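Local coordinates for protein putative rubredoxin reductase (Rhodopseudomonas palustris, PDB 3FG2) that probably passes electrons from NADH through its bound FAD to the ferredoxin that serves the cytochrome P450 CYP199A2, at residues A[40-43]-A[44-47]; A[158-161]-A[162-166]. One frame throughout, in Å; residues are numbered along the deposited sequence.

Contact 1. Residues A[40-43]-A[44-47]; sequences YQRP and PLSK. With FAD (flavin-adenine dinucleotide), chain B.
Residues 40-43 and 44-47 meet round a tight, buried turn in the loop between strand 29-32 and helix 64-69, where the turn lines the FAD pocket. The amide N of Leu-45 bonds to Arg-42 O at 2.8 Å, closing the turn. Lys-47 runs extended past the next carbonyl and bends at its last torsion (chi4 60°), a bend that brings NZ to Pro-43 O at 3.0 Å and to FAD O4, also 3.0 Å away; its bond to FAD N5 is weak. Glu-156 forms a salt bridge with the same ammonium. Pro-43 lies against the flavin, CG 3.7 Å from FAD C4X, while its CB presses tightly on Pro-44 CD at 3.3 Å. The Arg-42 guanidinium has the Tyr-40 ring over one face and FAD O2A off the opposite face, toward the rim. Its NH2 makes a salt bridge with Glu-35, which also binds Tyr-40 OH. Leu-45 CD1 reaches the edge of that ring at Tyr-40 CE1, 3.9 Å away. With a methionine in place of Arg-42, Glu-35 would probably lose its cationic mate and the Tyr-40 face its flat cover. Helix 11-22 packs His-11 against Arg-42 and Pro-43, and strand 319-324 brings Trp-321 to Pro-43 and Asp-323 to Lys-47.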
# COMPACT_ATOMS: atom_id res chain seq x y z
N TYR A 40 -2.47 11.70 -7.49
CA TYR A 40 -3.61 10.80 -7.63
C TYR A 40 -3.72 9.67 -6.61
O TYR A 40 -2.78 9.37 -5.88
CB TYR A 40 -3.62 10.23 -9.04
CG TYR A 40 -2.43 9.35 -9.36
CD1 TYR A 40 -2.49 7.97 -9.18
CD2 TYR A 40 -1.24 9.90 -9.86
CE1 TYR A 40 -1.40 7.15 -9.49
CE2 TYR A 40 -0.15 9.09 -10.17
CZ TYR A 40 -0.24 7.71 -9.98
OH TYR A 40 0.82 6.89 -10.29
N GLN A 41 -4.88 9.03 -6.60
CA GLN A 41 -5.18 7.93 -5.69
C GLN A 41 -4.65 6.59 -6.23
O GLN A 41 -4.76 6.30 -7.42
CB GLN A 41 -6.70 7.80 -5.51
CG GLN A 41 -7.42 9.09 -5.10
CD GLN A 41 -8.93 9.01 -5.34
OE1 GLN A 41 -9.61 8.17 -4.75
NE2 GLN A 41 -9.44 9.87 -6.21
N ARG A 42 -4.11 5.78 -5.33
CA ARG A 42 -3.57 4.47 -5.69
C ARG A 42 -4.57 3.32 -5.61
O ARG A 42 -4.66 2.50 -6.53
CB ARG A 42 -2.37 4.13 -4.79
CG ARG A 42 -1.02 4.50 -5.38
CD ARG A 42 -0.88 6.00 -5.54
NE ARG A 42 0.36 6.36 -6.23
CZ ARG A 42 0.70 7.61 -6.52
NH1 ARG A 42 -0.10 8.60 -6.18
NH2 ARG A 42 1.84 7.87 -7.16
N PRO A 43 -5.36 3.24 -4.53
CA PRO A 43 -6.34 2.17 -4.37
C PRO A 43 -7.17 1.77 -5.59
O PRO A 43 -7.35 0.58 -5.86
CB PRO A 43 -7.21 2.67 -3.21
CG PRO A 43 -6.23 3.44 -2.38
CD PRO A 43 -5.48 4.23 -3.44
N PRO A 44 -7.69 2.75 -6.33
CA PRO A 44 -8.50 2.42 -7.51
C PRO A 44 -7.72 1.79 -8.67
O PRO A 44 -8.32 1.19 -9.57
CB PRO A 44 -9.10 3.78 -7.91
CG PRO A 44 -9.10 4.55 -6.61
CD PRO A 44 -7.76 4.19 -6.04
N LEU A 45 -6.39 1.91 -8.65
CA LEU A 45 -5.54 1.38 -9.71
C LEU A 45 -5.67 -0.11 -10.01
O LEU A 45 -5.55 -0.53 -11.16
CB LEU A 45 -4.08 1.70 -9.40
CG LEU A 45 -3.70 3.18 -9.43
CD1 LEU A 45 -2.27 3.36 -8.94
CD2 LEU A 45 -3.86 3.73 -10.85
N SER A 46 -5.90 -0.91 -8.98
CA SER A 46 -6.05 -2.35 -9.15
C SER A 46 -7.50 -2.74 -8.92
O SER A 46 -7.83 -3.92 -8.77
CB SER A 46 -5.16 -3.09 -8.16
OG SER A 46 -5.41 -2.63 -6.84
N LYS A 47 -8.37 -1.73 -8.90
CA LYS A 47 -9.79 -1.95 -8.67
C LYS A 47 -10.63 -1.34 -9.79
O LYS A 47 -10.43 -1.66 -10.96
CB LYS A 47 -10.17 -1.35 -7.30
CG LYS A 47 -9.30 -1.87 -6.16
CD LYS A 47 -9.64 -1.20 -4.83
CE LYS A 47 -8.82 -1.78 -3.68
NZ LYS A 47 -7.33 -1.64 -3.83
PA FAD B . 2.98 6.80 -2.94
O1A FAD B . 3.59 5.64 -3.65
O2A FAD B . 1.66 7.07 -3.05
O5B FAD B . 3.65 7.95 -3.70
C5B FAD B . 5.10 8.13 -3.83
C4B FAD B . 5.26 9.22 -4.91
O4B FAD B . 6.62 9.77 -4.78
C3B FAD B . 5.14 8.74 -6.37
O3B FAD B . 4.33 9.49 -7.21
C2B FAD B . 6.59 8.61 -6.76
O2B FAD B . 6.79 8.58 -8.14
C1B FAD B . 7.16 9.85 -6.14
N9A FAD B . 8.61 9.88 -5.92
C8A FAD B . 9.42 8.84 -5.56
N7A FAD B . 10.69 9.19 -5.45
C5A FAD B . 10.72 10.52 -5.74
C6A FAD B . 11.84 11.49 -5.80
N6A FAD B . 13.09 11.20 -5.55
N1A FAD B . 11.47 12.78 -6.14
C2A FAD B . 10.17 13.13 -6.41
N3A FAD B . 9.10 12.31 -6.38
C4A FAD B . 9.42 11.01 -6.04
N1 FAD B . -3.70 0.98 0.63
C2 FAD B . -4.85 0.86 1.30
O2 FAD B . -4.93 1.15 2.46
N3 FAD B . -6.04 0.36 0.68
C4 FAD B . -6.06 -0.00 -0.66
O4 FAD B . -7.10 -0.41 -1.15
C4X FAD B . -4.81 0.14 -1.40
N5 FAD B . -4.78 -0.19 -2.72
C5X FAD B . -3.58 -0.04 -3.40
C6 FAD B . -3.56 -0.38 -4.78
C7 FAD B . -2.42 -0.25 -5.54
C7M FAD B . -2.46 -0.63 -7.01
C8 FAD B . -1.18 0.24 -4.93
C8M FAD B . 0.10 0.41 -5.70
C9 FAD B . -1.19 0.58 -3.55
C9A FAD B . -2.37 0.45 -2.79
N10 FAD B . -2.45 0.79 -1.37
C10 FAD B . -3.63 0.65 -0.69
C1' FAD B . -1.22 1.30 -0.73
C2' FAD B . -1.17 2.86 -0.80
O2' FAD B . -1.29 3.24 -2.15
C3' FAD B . 0.15 3.31 -0.22
O3' FAD B . 0.22 2.92 1.15
C4' FAD B . 0.28 4.82 -0.33
O4' FAD B . 0.20 5.23 -1.72
C5' FAD B . 1.60 5.23 0.26
O5' FAD B . 1.71 6.80 0.08
P FAD B . 3.06 7.42 -0.18
O1P FAD B . 2.70 8.93 -0.24
O2P FAD B . 4.04 7.08 0.75
O3P FAD B . 3.58 6.98 -1.48

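Contact 2. Residues A[158-161]-A[162-166]; sequences AATA and RAKGL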
# COMPACT_ATOMS: atom_id res chain seq x y z
N ALA A 158 -6.45 -10.17 -10.36
CA ALA A 158 -6.88 -11.48 -10.83
C ALA A 158 -8.39 -11.63 -10.99
O ALA A 158 -8.86 -12.19 -11.98
CB ALA A 158 -6.36 -12.56 -9.90
N ALA A 159 -9.15 -11.14 -10.02
CA ALA A 159 -10.59 -11.25 -10.10
C ALA A 159 -11.12 -10.46 -11.31
O ALA A 159 -11.97 -10.95 -12.06
CB ALA A 159 -11.23 -10.74 -8.82
N THR A 160 -10.59 -9.26 -11.50
CA THR A 160 -11.04 -8.45 -12.61
C THR A 160 -10.64 -9.04 -13.96
O THR A 160 -11.46 -9.07 -14.88
CB THR A 160 -10.50 -7.02 -12.47
OG1 THR A 160 -11.15 -6.40 -11.36
CG2 THR A 160 -10.78 -6.20 -13.74
N ALA A 161 -9.41 -9.52 -14.08
CA ALA A 161 -8.97 -10.12 -15.33
C ALA A 161 -9.87 -11.31 -15.64
O ALA A 161 -10.29 -11.53 -16.77
CB ALA A 161 -7.52 -10.58 -15.22
N ARG A 162 -10.19 -12.08 -14.60
CA ARG A 162 -11.04 -13.23 -14.77
C ARG A 162 -12.44 -12.79 -15.20
O ARG A 162 -13.05 -13.39 -16.09
CB ARG A 162 -11.13 -14.02 -13.46
CG ARG A 162 -11.99 -15.27 -13.55
CD ARG A 162 -11.52 -16.16 -14.68
NE ARG A 162 -12.34 -17.36 -14.80
CZ ARG A 162 -12.32 -18.17 -15.85
NH1 ARG A 162 -11.53 -17.91 -16.88
NH2 ARG A 162 -13.09 -19.25 -15.86
N ALA A 163 -12.94 -11.74 -14.55
CA ALA A 163 -14.26 -11.21 -14.85
C ALA A 163 -14.33 -10.73 -16.30
O ALA A 163 -15.41 -10.74 -16.91
CB ALA A 163 -14.58 -10.06 -13.91
N LYS A 164 -13.19 -10.33 -16.84
CA LYS A 164 -13.13 -9.85 -18.22
C LYS A 164 -12.97 -11.00 -19.21
O LYS A 164 -12.78 -10.78 -20.40
CB LYS A 164 -11.98 -8.86 -18.40
CG LYS A 164 -12.20 -7.50 -17.74
CD LYS A 164 -10.99 -6.61 -17.99
CE LYS A 164 -11.18 -5.19 -17.44
NZ LYS A 164 -12.29 -4.45 -18.11
N GLY A 165 -13.04 -12.24 -18.71
CA GLY A 165 -12.92 -13.38 -19.60
C GLY A 165 -11.54 -13.99 -19.79
O GLY A 165 -11.42 -15.00 -20.47
N LEU A 166 -10.50 -13.40 -19.21
CA LEU A 166 -9.17 -13.97 -19.37
C LEU A 166 -8.99 -15.19 -18.50
O LEU A 166 -9.67 -15.36 -17.48
CB LEU A 166 -8.07 -12.98 -19.00
CG LEU A 166 -7.62 -11.96 -20.04
CD1 LEU A 166 -8.75 -10.97 -20.30
CD2 LEU A 166 -6.37 -11.24 -19.55
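Where residues 162-166 wind off the helical turn of 158-161, the flat group is the guanidinium of Arg-162, met at its edge by the carbonyl oxygen of Leu-166. Arg-162 NH1 donates to Leu-166 O at 3.2 Å, with an N-H...O angle of 163°; the oxygen lies nearly in the guanidinium plane, whereas the donor sits well above the carbonyl plane. The chain gets there by setting CG anti to its own N (chi1 -179°) and then bending at chi2, and its NE bonds to Ala-197 O, so two backbone carbonyls fix the rotation of the group.

The helix itself ends in a Schellman motif. Ordinary helical bonds run as far as Lys-164 N to Thr-160 O, 2.9 Å. Beyond them Leu-166 N reaches back to Ala-161 O at 3.1 Å, and Gly-165 N bonds to Arg-162 O at 2.9 Å. Gly-165 makes the reversal with a positive phi of 94°, a conformation in which any side chain would press on the preceding carbonyl oxygen. Ala-161 O takes a second, weak bond from Lys-164 N, and Leu-166 CB settles 3.5 Å from the same Ala-161 O.

On another side of the turn, Thr-160 and Lys-164 run side by side in the same direction, Thr-160 CG2 touching Lys-164 CE at 3.9 Å. The motif closes helix 152-163 of the beta-alpha-beta unit built with strands 144-148 and 167-171; Ala-158, Ala-161 and Arg-162 pack on Val-168 of the latter strand, and Ala-158 and Arg-162 also touch Ile-199, just before strand 200-202.

Both contacts are local turns within the pyridine nucleotide-disulphide oxidoreductase region, their centres about 17 Å apart and their nearest atoms about 5 Å apart without touching. Contact 1 is buried, and the charged ends of Arg-42 and Lys-47 face the cofactor and acidic partners. Contact 2 is only partly buried, farther from the chain centre, and relies mainly on backbone bonds to end a helix. They hold different elements, a loop following strand 29-32 and the C-terminal end of helix 152-163. That helix nevertheless reaches contact 1 through Glu-156, which binds both Ser-46 and Lys-47 and stands two residues before Ala-158 on the same helix.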